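Local coordinates for protein shikimate dehydrogenase (NADP(+)) (Peptoclostridium difficile, PDB 5DZS) that probably catalyses the reversible NADPH-linked reduction of 3-dehydroshikimate to shikimate, a step on the chorismate pathway to the aromatic amino acids, at residues V15-H20 and S31-F36; I114-K119 and I138-E143. All coordinates share one frame; numbering follows the deposited sequence.

Contact 1. Residues V15-H20 and S31-F36; sequences VSPQIH and SAYKNF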
loop_
_atom_site.group_PDB
_atom_site.type_symbol
_atom_site.label_atom_id
_atom_site.label_comp_id
_atom_site.label_asym_id
_atom_site.label_seq_id
_atom_site.Cartn_x
_atom_site.Cartn_y
_atom_site.Cartn_z
ATOM N N VAL B 15 20.095 -10.066 10.124
ATOM C CA VAL B 15 19.857 -8.929 11.023
ATOM C C VAL B 15 18.384 -8.495 10.919
ATOM O O VAL B 15 17.969 -7.581 11.617
ATOM C CB VAL B 15 20.773 -7.717 10.753
ATOM C CG1 VAL B 15 22.227 -8.121 10.942
ATOM C CG2 VAL B 15 20.546 -7.122 9.376
ATOM N N SER B 16 17.591 -9.125 10.053
ATOM C CA SER B 16 16.183 -8.707 9.912
ATOM C C SER B 16 15.358 -8.790 11.195
ATOM O O SER B 16 14.571 -7.887 11.466
ATOM C CB SER B 16 15.480 -9.449 8.763
ATOM O OG SER B 16 16.023 -8.987 7.535
ATOM N N PRO B 17 15.497 -9.858 11.989
ATOM C CA PRO B 17 14.689 -9.851 13.196
ATOM C C PRO B 17 14.996 -8.656 14.117
ATOM O O PRO B 17 14.076 -8.076 14.662
ATOM C CB PRO B 17 15.015 -11.202 13.856
ATOM C CG PRO B 17 15.397 -12.083 12.698
ATOM C CD PRO B 17 16.167 -11.164 11.785
ATOM N N GLN B 18 16.258 -8.253 14.224
ATOM C CA GLN B 18 16.625 -7.106 15.057
ATOM C C GLN B 18 16.051 -5.807 14.482
ATOM O O GLN B 18 15.551 -4.963 15.227
ATOM C CB GLN B 18 18.146 -6.995 15.186
ATOM C CG GLN B 18 18.583 -5.869 16.111
ATOM C CD GLN B 18 20.091 -5.720 16.238
ATOM O OE1 GLN B 18 20.860 -6.279 15.453
ATOM N NE2 GLN B 18 20.521 -4.945 17.234
ATOM N N ILE B 19 16.135 -5.624 13.158
ATOM C CA ILE B 19 15.582 -4.437 12.540
ATOM C C ILE B 19 14.090 -4.351 12.811
ATOM O O ILE B 19 13.578 -3.309 13.232
ATOM C CB ILE B 19 15.840 -4.404 11.004
ATOM C CG1 ILE B 19 17.347 -4.271 10.718
ATOM C CG2 ILE B 19 15.026 -3.286 10.357
ATOM C CD1 ILE B 19 17.716 -4.396 9.243
ATOM N N HIS B 20 13.347 -5.428 12.522
ATOM C CA HIS B 20 11.907 -5.418 12.750
ATOM C C HIS B 20 11.534 -5.180 14.213
ATOM O O HIS B 20 10.570 -4.478 14.484
ATOM C CB HIS B 20 11.242 -6.685 12.186
ATOM C CG HIS B 20 11.171 -6.703 10.689
ATOM N ND1 HIS B 20 10.128 -6.153 9.991
ATOM C CD2 HIS B 20 12.014 -7.209 9.764
ATOM C CE1 HIS B 20 10.319 -6.322 8.700
ATOM N NE2 HIS B 20 11.457 -6.969 8.530
ATOM N N SER B 31 3.894 -6.657 18.357
ATOM C CA SER B 31 4.144 -7.663 17.371
ATOM C C SER B 31 5.526 -8.217 17.604
ATOM O O SER B 31 6.320 -7.650 18.348
ATOM C CB SER B 31 4.000 -7.089 15.960
ATOM O OG SER B 31 2.620 -6.853 15.707
ATOM N N ALA B 32 5.781 -9.370 16.971
ATOM C CA ALA B 32 7.065 -10.043 17.113
ATOM C C ALA B 32 7.493 -10.714 15.827
ATOM O O ALA B 32 6.628 -11.125 15.046
ATOM C CB ALA B 32 7.024 -11.011 18.275
ATOM N N TYR B 33 8.813 -10.790 15.609
ATOM C CA TYR B 33 9.384 -11.295 14.357
ATOM C C TYR B 33 10.518 -12.260 14.631
ATOM O O TYR B 33 11.403 -11.976 15.419
ATOM C CB TYR B 33 9.910 -10.089 13.560
ATOM C CG TYR B 33 10.386 -10.310 12.114
ATOM C CD1 TYR B 33 11.573 -10.956 11.850
ATOM C CD2 TYR B 33 9.683 -9.786 11.069
ATOM C CE1 TYR B 33 12.024 -11.101 10.537
ATOM C CE2 TYR B 33 10.116 -9.899 9.759
ATOM C CZ TYR B 33 11.288 -10.542 9.514
ATOM O OH TYR B 33 11.718 -10.609 8.177
ATOM N N LYS B 34 10.474 -13.424 13.994
ATOM C CA LYS B 34 11.566 -14.377 14.135
ATOM C C LYS B 34 11.959 -15.008 12.810
ATOM O O LYS B 34 11.245 -14.899 11.825
ATOM C CB LYS B 34 11.278 -15.444 15.173
ATOM C CG LYS B 34 10.388 -16.568 14.710
ATOM C CD LYS B 34 10.283 -17.644 15.800
ATOM C CE LYS B 34 9.634 -18.873 15.255
ATOM N NZ LYS B 34 10.553 -19.736 14.443
ATOM N N ASN B 35 13.068 -15.694 12.785
ATOM C CA ASN B 35 13.456 -16.463 11.614
ATOM C C ASN B 35 12.624 -17.725 11.484
ATOM O O ASN B 35 12.359 -18.413 12.484
ATOM C CB ASN B 35 14.930 -16.886 11.733
ATOM C CG ASN B 35 15.911 -15.736 11.498
ATOM O OD1 ASN B 35 15.643 -14.822 10.744
ATOM N ND2 ASN B 35 17.043 -15.789 12.189
ATOM N N PHE B 36 12.290 -18.057 10.234
ATOM C CA PHE B 36 11.622 -19.288 9.866
ATOM C C PHE B 36 12.527 -20.031 8.854
ATOM O O PHE B 36 12.331 -19.927 7.651
ATOM C CB PHE B 36 10.254 -19.081 9.211
ATOM C CG PHE B 36 9.196 -18.476 10.090
ATOM C CD1 PHE B 36 8.801 -19.095 11.273
ATOM C CD2 PHE B 36 8.537 -17.321 9.714
ATOM C CE1 PHE B 36 7.772 -18.560 12.044
ATOM C CE2 PHE B 36 7.519 -16.785 10.511
ATOM C CZ PHE B 36 7.134 -17.413 11.654
HETATM O O HOH W 1 13.759 -9.791 6.190
HETATM O O HOH W 2 12.789 -9.862 16.478
#
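The imidazole of His20 lies flat over one face of the Tyr33 ring in an offset stack. The centroids are 4.0 Å apart and the planes are only 8° from parallel. Tyr33 CE2 lies over the centre of the imidazole, 3.3 Å from His20 CD2, which itself sits toward the rim of the phenol ring. His20 CB adds a CH-pi contact over the same ring. Tyr33 CB points toward the helix, and with CG anti to the backbone N (chi1 -172°) the ring comes to lie against His20. Pro17 packs one turn earlier: its CA lies 3.6 Å from Tyr33 CD1. The Pro17 and Asn35 side chains cross at about a right angle, with Pro17 CG 3.4 Å from Asn35 OD1. No direct hydrogen bond joins the segments, but two waters do. One bridges Ser16 OG and Tyr33 OH. The other donates to Pro17 O and to Tyr33 O, the latter at 2.7 Å. The polar ends are held from outside: Tyr33 OH by Asn59, His20 ND1 by Gln244 and Asn35 OD1 by Ser14. Helix 16-20 and strand 31-36 run almost antiparallel, with their axes 7.5 Å apart. This is the helix-to-second-strand packing of a beta-alpha-beta unit in the substrate-binding domain, and Ser16, in the contact itself, is predicted to bind shikimate.

Contact 2. Residues I114-K119 and I138-E143; sequences IDVQGK and IDSGIE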
loop_
_atom_site.group_PDB
_atom_site.type_symbol
_atom_site.label_atom_id
_atom_site.label_comp_id
_atom_site.label_asym_id
_atom_site.label_seq_id
_atom_site.Cartn_x
_atom_site.Cartn_y
_atom_site.Cartn_z
ATOM N N ILE B 114 23.972 8.369 -5.760
ATOM C CA ILE B 114 24.450 7.692 -6.958
ATOM C C ILE B 114 23.372 7.769 -8.044
ATOM O O ILE B 114 22.306 7.146 -7.930
ATOM C CB ILE B 114 24.804 6.215 -6.690
ATOM C CG1 ILE B 114 25.881 6.094 -5.610
ATOM C CG2 ILE B 114 25.282 5.547 -7.974
ATOM C CD1 ILE B 114 26.066 4.682 -5.093
ATOM N N ASP B 115 23.649 8.552 -9.087
ATOM C CA ASP B 115 22.745 8.691 -10.224
ATOM C C ASP B 115 23.259 7.733 -11.288
ATOM O O ASP B 115 24.411 7.834 -11.698
ATOM C CB ASP B 115 22.764 10.136 -10.741
ATOM C CG ASP B 115 21.822 10.363 -11.914
ATOM O OD1 ASP B 115 20.865 9.582 -12.098
ATOM O OD2 ASP B 115 22.044 11.350 -12.652
ATOM N N VAL B 116 22.417 6.809 -11.735
ATOM C CA VAL B 116 22.837 5.808 -12.723
ATOM C C VAL B 116 22.586 6.260 -14.166
ATOM O O VAL B 116 22.939 5.553 -15.112
ATOM C CB VAL B 116 22.152 4.437 -12.476
ATOM C CG1 VAL B 116 22.278 4.031 -11.010
ATOM C CG2 VAL B 116 20.688 4.465 -12.868
ATOM N N GLN B 117 21.972 7.432 -14.318
ATOM C CA GLN B 117 21.675 8.013 -15.632
ATOM C C GLN B 117 22.890 8.009 -16.556
ATOM O O GLN B 117 23.936 8.550 -16.211
ATOM C CB GLN B 117 21.182 9.457 -15.453
ATOM C CG GLN B 117 20.988 10.247 -16.742
ATOM C CD GLN B 117 19.947 9.642 -17.663
ATOM O OE1 GLN B 117 19.006 8.994 -17.211
ATOM N NE2 GLN B 117 20.099 9.870 -18.964
ATOM N N GLY B 118 22.739 7.394 -17.726
ATOM C CA GLY B 118 23.800 7.337 -18.730
ATOM C C GLY B 118 25.068 6.594 -18.340
ATOM O O GLY B 118 26.098 6.738 -19.001
ATOM N N LYS B 119 25.003 5.780 -17.286
ATOM C CA LYS B 119 26.189 5.052 -16.837
ATOM C C LYS B 119 26.239 3.607 -17.332
ATOM O O LYS B 119 25.327 3.131 -18.005
ATOM C CB LYS B 119 26.296 5.119 -15.322
ATOM C CG LYS B 119 26.557 6.534 -14.845
ATOM C CD LYS B 119 26.831 6.592 -13.361
ATOM C CE LYS B 119 27.115 8.027 -12.942
ATOM N NZ LYS B 119 27.240 8.157 -11.464
ATOM N N ILE B 138 17.386 -0.047 -15.510
ATOM C CA ILE B 138 16.769 0.249 -16.814
ATOM C C ILE B 138 15.800 1.425 -16.731
ATOM O O ILE B 138 15.778 2.284 -17.613
ATOM C CB ILE B 138 15.996 -0.964 -17.380
ATOM C CG1 ILE B 138 16.931 -2.161 -17.620
ATOM C CG2 ILE B 138 15.283 -0.588 -18.675
ATOM C CD1 ILE B 138 17.914 -1.990 -18.758
ATOM N N ASP B 139 14.982 1.445 -15.685
ATOM C CA ASP B 139 14.038 2.538 -15.489
ATOM C C ASP B 139 14.760 3.854 -15.229
ATOM O O ASP B 139 14.251 4.921 -15.572
ATOM C CB ASP B 139 13.113 2.249 -14.308
ATOM C CG ASP B 139 12.128 1.126 -14.579
ATOM O OD1 ASP B 139 11.987 0.670 -15.743
ATOM O OD2 ASP B 139 11.469 0.704 -13.613
ATOM N N SER B 140 15.944 3.779 -14.624
ATOM C CA SER B 140 16.707 4.981 -14.272
ATOM C C SER B 140 17.617 5.510 -15.383
ATOM O O SER B 140 18.420 6.409 -15.142
ATOM C CB SER B 140 17.528 4.733 -13.008
ATOM O OG SER B 140 16.691 4.410 -11.915
ATOM N N GLY B 141 17.506 4.954 -16.584
ATOM C CA GLY B 141 18.280 5.457 -17.730
ATOM C C GLY B 141 19.727 5.007 -17.819
ATOM O O GLY B 141 20.590 5.760 -18.281
ATOM N N ILE B 142 19.998 3.785 -17.366
ATOM C CA ILE B 142 21.329 3.216 -17.466
ATOM C C ILE B 142 21.643 3.120 -18.963
ATOM O O ILE B 142 20.770 2.767 -19.765
ATOM C CB ILE B 142 21.390 1.814 -16.790
ATOM C CG1 ILE B 142 22.829 1.314 -16.634
ATOM C CG2 ILE B 142 20.541 0.799 -17.548
ATOM C CD1 ILE B 142 23.597 1.994 -15.525
ATOM N N GLU B 143 22.866 3.461 -19.343
ATOM C CA GLU B 143 23.260 3.419 -20.750
ATOM C C GLU B 143 23.528 1.985 -21.202
ATOM O O GLU B 143 23.018 1.542 -22.232
ATOM C CB GLU B 143 24.506 4.286 -20.976
ATOM C CG GLU B 143 25.011 4.305 -22.414
ATOM C CD GLU B 143 24.012 4.907 -23.388
ATOM O OE1 GLU B 143 23.270 5.843 -23.003
ATOM O OE2 GLU B 143 23.979 4.451 -24.549
HETATM O O HOH W 3 17.910 8.416 -13.241
#
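Two backbone hydrogen bonds join a type II beta turn, Val116 to Lys119, to the chain leaving helix 128-139. Gly118 N donates to Gly141 O at 2.8 Å in a fairly straight bond (164°), although the donor is tilted out of the carbonyl plane. Glu143 N donates to Lys119 O, also at 2.8 Å, in the carbonyl plane but more bent at the hydrogen (136°). The helix ends in a Schellman motif with Gly141, at positive phi, as its C-prime residue. Gly118 also has positive phi, as the third residue of the turn. Ile142 and Val116 make the apolar pair of the contact. Ile142 CG1 is anti to the backbone N (chi1 -169°), and the chain then bends to bring CD1 back to the turn. Ile142 CD1 lies 4.2 Å from Val116 CB. It also comes against Lys119 CB and the carbonyl oxygen of Lys119. Phe137 backs both Val116 and Ile142, and Phe109 and Ile177 also touch Val116. Glu143 CB sits near two carbonyl oxygens of the turn, 3.3 Å from Lys119 O and a little farther from Gly118 O, and the carboxylate turns off from the contact. Lys119 extends back along its own segment, and its NZ makes a weak bond to Asp115 O. On the Ser140 side a water links the segments: it donates to Ser140 O at 2.8 Å and, weakly, to Asp115 OD1.

In the fold
From the N terminus, strand 2-8 leads into helix 16-27, and strand 31-37 then returns beside strand 2-8. Contact 1 closes this short loop, fixing the start of the helix to an outermost strand of the mixed sheet. The chain completes that sheet and passes through helix 101-111. Contact 2 closes the loop formed by strand 120-124 and helix 128-139, joining the turn before that strand to the link into strand 144-149, at the N-terminal ends of these neighbouring strands. The contacts follow in series, neither nesting nor crossing. The centres of contacts 1 and 2 are about 34 Å apart. Contact 1 belongs to the substrate-binding part and contact 2 to the part with the parallel, Rossmann-like nucleotide-binding sheet.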